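Local coordinates for protein alpha-L-rhamnosidase (Klebsiella oxytoca, PDB 4XHC) that hydrolyses terminal alpha-L-rhamnose from rhamnosides, as a two-domain member of glycoside hydrolase family 78, at residues L412-P415 with Q416-F419; V441-P444 with Q445-R448. All coordinates share one frame; numbering follows the deposited sequence.

In the fold
Interactions 1 and 2 follow one another along the chain in the family 78 glycosidase domain, with their centres about 13 Å apart. In interaction 1 the chain leaving helix 391-412 turns back through a two-stranded hairpin; interaction 2 caps the start of helix 444-456. They meet where Trp413 CE2 packs against Gln446 NE2 at 3.6 Å, and Tyr420, just past the hairpin turn, touches both Trp413 and Gln446. Both lie far from the middle of the chain, their centres about 33 and 31 Å from its centre. None of the residues lining the rhamnose pocket belongs to either contact, so both look like structural packing of the glycosidase domain; the sulfate is a separate, probably crystallisation-derived ligand.

Interaction 1: L412-P415 with Q416-F419; sequences LWDP and QQGF
Asp414 and Phe419 form an antiparallel hydrogen-bonded pair, Asp414 N giving its hydrogen to Phe419 O at 3.0 Å. Asp414 O accepts the N-H of Gly418, with Gly418 N 2.8 Å away, and, weakly, that of Gln417. The carboxylate of Asp414 binds the turn through both oxygens. With CG opposite the backbone N (chi1 -176°), it leans over the turn and is gripped by two glutamine amides. OD1 uses its syn lone pair for Gln416 NE2, 3.0 Å away in a nearly straight bond (163°), and also accepts from Gln416 N, which approaches from above the carboxylate plane at 3.3 Å; this backbone bond makes an Asx turn. OD2 is met on its anti side, somewhat out of the carboxylate plane, by Gln417 NE2 at 2.9 Å. Both amide planes are steeply turned from the carboxylate. Arg426 forms a long, weak ion pair with OD2. The nonpolar part belongs to Trp413, whose six-membered ring lies obliquely against the Gly418-Phe419 peptide, CZ3 3.6 Å from Phe419 N. Tyr420 packs against this indole edge-to-face, and Asn453 of helix 444-456 donates to Gln417 O. Gly418, at phi 71°, and Phe419 together oppose Asp414, which makes this a G1 beta bulge closing a tight beta hairpin.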
loop_
_atom_site.group_PDB
_atom_site.type_symbol
_atom_site.label_atom_id
_atom_site.label_comp_id
_atom_site.label_asym_id
_atom_site.label_seq_id
_atom_site.Cartn_x
_atom_site.Cartn_y
_atom_site.Cartn_z
ATOM N N LEU A 412 -2.464 -55.409 10.384
ATOM C CA LEU A 412 -2.562 -54.210 11.224
ATOM C C LEU A 412 -3.206 -54.382 12.614
ATOM O O LEU A 412 -2.925 -53.600 13.521
ATOM C CB LEU A 412 -3.304 -53.106 10.469
ATOM C CG LEU A 412 -2.840 -52.797 9.046
ATOM C CD1 LEU A 412 -3.672 -51.665 8.460
ATOM C CD2 LEU A 412 -1.360 -52.451 9.025
ATOM N N TRP A 413 -4.062 -55.374 12.798
ATOM C CA TRP A 413 -4.743 -55.526 14.081
ATOM C C TRP A 413 -3.804 -56.104 15.145
ATOM O O TRP A 413 -3.111 -57.089 14.893
ATOM C CB TRP A 413 -5.977 -56.411 13.909
ATOM C CG TRP A 413 -6.736 -56.654 15.156
ATOM C CD1 TRP A 413 -6.923 -57.850 15.766
ATOM C CD2 TRP A 413 -7.422 -55.678 15.959
ATOM N NE1 TRP A 413 -7.680 -57.692 16.901
ATOM C CE2 TRP A 413 -8.007 -56.372 17.044
ATOM C CE3 TRP A 413 -7.607 -54.292 15.864
ATOM C CZ2 TRP A 413 -8.762 -55.730 18.033
ATOM C CZ3 TRP A 413 -8.362 -53.649 16.852
ATOM C CH2 TRP A 413 -8.929 -54.376 17.924
ATOM N N ASP A 414 -3.780 -55.477 16.323
ATOM C CA ASP A 414 -3.028 -55.988 17.487
ATOM C C ASP A 414 -3.979 -56.285 18.657
ATOM O O ASP A 414 -4.377 -55.372 19.393
ATOM C CB ASP A 414 -1.946 -54.997 17.938
ATOM C CG ASP A 414 -1.085 -55.532 19.085
ATOM O OD1 ASP A 414 -1.255 -56.686 19.536
ATOM O OD2 ASP A 414 -0.213 -54.791 19.541
ATOM N N PRO A 415 -4.329 -57.566 18.833
ATOM C CA PRO A 415 -5.261 -58.041 19.856
ATOM C C PRO A 415 -4.897 -57.665 21.277
ATOM O O PRO A 415 -5.790 -57.441 22.077
ATOM C CB PRO A 415 -5.188 -59.568 19.729
ATOM C CG PRO A 415 -4.672 -59.822 18.362
ATOM C CD PRO A 415 -3.790 -58.666 18.019
ATOM N N GLN A 416 -3.606 -57.631 21.590
ATOM C CA GLN A 416 -3.162 -57.345 22.952
ATOM C C GLN A 416 -3.424 -55.901 23.328
ATOM O O GLN A 416 -3.722 -55.611 24.476
ATOM C CB GLN A 416 -1.681 -57.638 23.127
ATOM C CG GLN A 416 -1.324 -59.090 22.876
ATOM C CD GLN A 416 0.093 -59.250 22.368
ATOM O OE1 GLN A 416 0.891 -59.998 22.942
ATOM N NE2 GLN A 416 0.418 -58.538 21.288
ATOM N N GLN A 417 -3.312 -55.001 22.358
ATOM C CA GLN A 417 -3.586 -53.572 22.576
ATOM C C GLN A 417 -5.032 -53.169 22.248
ATOM O O GLN A 417 -5.508 -52.147 22.733
ATOM C CB GLN A 417 -2.630 -52.718 21.747
ATOM C CG GLN A 417 -1.189 -52.738 22.238
ATOM C CD GLN A 417 -0.337 -51.707 21.541
ATOM O OE1 GLN A 417 -0.115 -50.616 22.072
ATOM N NE2 GLN A 417 0.089 -52.012 20.319
ATOM N N GLY A 418 -5.722 -53.979 21.441
ATOM C CA GLY A 418 -7.108 -53.705 21.037
ATOM C C GLY A 418 -7.225 -52.540 20.077
ATOM O O GLY A 418 -8.267 -51.899 20.008
ATOM N N PHE A 419 -6.146 -52.291 19.335
ATOM C CA PHE A 419 -6.058 -51.195 18.375
ATOM C C PHE A 419 -5.323 -51.683 17.125
ATOM O O PHE A 419 -4.613 -52.686 17.158
ATOM C CB PHE A 419 -5.258 -50.008 18.944
ATOM C CG PHE A 419 -5.981 -49.197 19.993
ATOM C CD1 PHE A 419 -7.243 -48.669 19.747
ATOM C CD2 PHE A 419 -5.376 -48.915 21.215
ATOM C CE1 PHE A 419 -7.903 -47.910 20.717
ATOM C CE2 PHE A 419 -6.032 -48.153 22.183
ATOM C CZ PHE A 419 -7.297 -47.649 21.932
#

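Interaction 2: V441-P444 with Q445-R448; sequences VGTP and QQRR. With SO4 (sulfate ion), chain D.
A helix N-cap organises this contact: Thr443 stands immediately before helix 444-456, and its side chain takes the N-H of Gln446, with OG1 3.3 Å from Gln446 N. A chi1 of 54° sets OG1 between the backbone N and the carbonyl carbon of Thr443, where it meets that N-H. Behind the cap the helix proceeds regularly, with Arg447 N bonded to Thr443 O at 3.0 Å and Arg448 N to Pro444 O. Pro444 occupies the first helical position, where the lack of an N-H costs no helix bond.

Arg447 folds back across the incoming loop. Its chain bends at chi3 (-109°), bringing the guanidinium beside the backbone of Val441 and Gly442. NE donates to Val441 O at 3.2 Å; the oxygen lies close to the guanidinium plane, yet NE itself sits well above the carbonyl plane. NH2 makes a weak bond to Gly442 O, also at the guanidinium edge. One guanidinium face rests on Pro444 N, toward its rim. The loop carbonyls ahead of the helix are thus tied to its first turn. Gln446 also reaches back to the loop, its OE1 near Gly442 CA, on the side where a side chain would point, and its side chain touches Leu409 and Tyr420; Val441 packs on the same two residues and on Leu436.

Arg448 leads away to a sulfate, probably from the crystallisation liquor and also bound by Arg452. Cys479 O accepts from Arg448 NH1. Along the NE-NH2 edge of the guanidinium, NE bridges two sulfate oxygens, O4 at 2.9 Å and O3 at 3.3 Å, while NH2 shares O4, also at 2.9 Å.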
loop_
_atom_site.group_PDB
_atom_site.type_symbol
_atom_site.label_atom_id
_atom_site.label_comp_id
_atom_site.label_asym_id
_atom_site.label_seq_id
_atom_site.Cartn_x
_atom_site.Cartn_y
_atom_site.Cartn_z
ATOM N N VAL A 441 -14.109 -52.666 8.706
ATOM C CA VAL A 441 -13.258 -53.849 8.834
ATOM C C VAL A 441 -13.698 -54.586 10.095
ATOM O O VAL A 441 -14.042 -53.950 11.084
ATOM C CB VAL A 441 -11.769 -53.455 8.933
ATOM C CG1 VAL A 441 -10.899 -54.666 9.214
ATOM C CG2 VAL A 441 -11.308 -52.757 7.660
ATOM N N GLY A 442 -13.703 -55.917 10.058
ATOM C CA GLY A 442 -14.053 -56.711 11.235
ATOM C C GLY A 442 -15.546 -56.795 11.466
ATOM O O GLY A 442 -16.318 -56.698 10.530
ATOM N N THR A 443 -15.954 -56.994 12.715
ATOM C CA THR A 443 -17.377 -57.150 13.043
ATOM C C THR A 443 -17.915 -55.903 13.730
ATOM O O THR A 443 -17.135 -55.117 14.279
ATOM C CB THR A 443 -17.613 -58.353 13.971
ATOM O OG1 THR A 443 -16.777 -58.220 15.131
ATOM C CG2 THR A 443 -17.286 -59.640 13.258
ATOM N N PRO A 444 -19.252 -55.719 13.716
ATOM C CA PRO A 444 -19.865 -54.565 14.393
ATOM C C PRO A 444 -19.506 -54.456 15.875
ATOM O O PRO A 444 -19.245 -53.351 16.366
ATOM C CB PRO A 444 -21.367 -54.814 14.224
ATOM C CG PRO A 444 -21.474 -55.651 12.999
ATOM C CD PRO A 444 -20.265 -56.537 13.021
ATOM N N GLN A 445 -19.473 -55.587 16.576
ATOM C CA GLN A 445 -19.149 -55.573 17.995
ATOM C C GLN A 445 -17.626 -55.347 18.229
ATOM O O GLN A 445 -17.252 -54.706 19.210
ATOM C CB GLN A 445 -19.787 -56.776 18.724
ATOM C CG GLN A 445 -19.182 -58.135 18.481
ATOM C CD GLN A 445 -19.757 -59.181 19.428
ATOM O OE1 GLN A 445 -20.364 -60.160 18.988
ATOM N NE2 GLN A 445 -19.587 -58.971 20.736
ATOM N N GLN A 446 -16.758 -55.780 17.308
ATOM C CA GLN A 446 -15.330 -55.458 17.409
ATOM C C GLN A 446 -15.142 -53.936 17.325
ATOM O O GLN A 446 -14.359 -53.333 18.081
ATOM C CB GLN A 446 -14.504 -56.161 16.312
ATOM C CG GLN A 446 -12.968 -55.938 16.402
ATOM C CD GLN A 446 -12.204 -56.229 15.099
ATOM O OE1 GLN A 446 -12.739 -56.860 14.186
ATOM N NE2 GLN A 446 -10.958 -55.761 15.012
ATOM N N ARG A 447 -15.870 -53.327 16.392
ATOM C CA ARG A 447 -15.781 -51.895 16.133
ATOM C C ARG A 447 -16.308 -51.053 17.287
ATOM O O ARG A 447 -15.752 -50.017 17.610
ATOM C CB ARG A 447 -16.528 -51.565 14.843
ATOM C CG ARG A 447 -15.738 -51.916 13.590
ATOM C CD ARG A 447 -16.487 -51.584 12.301
ATOM N NE ARG A 447 -16.935 -52.794 11.606
ATOM C CZ ARG A 447 -18.170 -53.023 11.185
ATOM N NH1 ARG A 447 -19.131 -52.120 11.354
ATOM N NH2 ARG A 447 -18.445 -54.168 10.584
ATOM N N ARG A 448 -17.390 -51.499 17.907
ATOM C CA ARG A 448 -17.907 -50.830 19.088
ATOM C C ARG A 448 -16.899 -50.935 20.239
ATOM O O ARG A 448 -16.657 -49.951 20.927
ATOM C CB ARG A 448 -19.261 -51.414 19.475
ATOM C CG ARG A 448 -20.066 -50.564 20.438
ATOM C CD ARG A 448 -21.427 -51.179 20.632
ATOM N NE ARG A 448 -22.099 -50.665 21.828
ATOM C CZ ARG A 448 -23.200 -49.905 21.833
ATOM N NH1 ARG A 448 -23.800 -49.521 20.700
ATOM N NH2 ARG A 448 -23.718 -49.521 22.990
HETATM S S SO4 D . -21.291 -51.193 25.500
HETATM O O1 SO4 D . -22.497 -51.355 26.328
HETATM O O2 SO4 D . -20.151 -51.109 26.449
HETATM O O3 SO4 D . -21.242 -52.319 24.551
HETATM O O4 SO4 D . -21.327 -50.022 24.596
#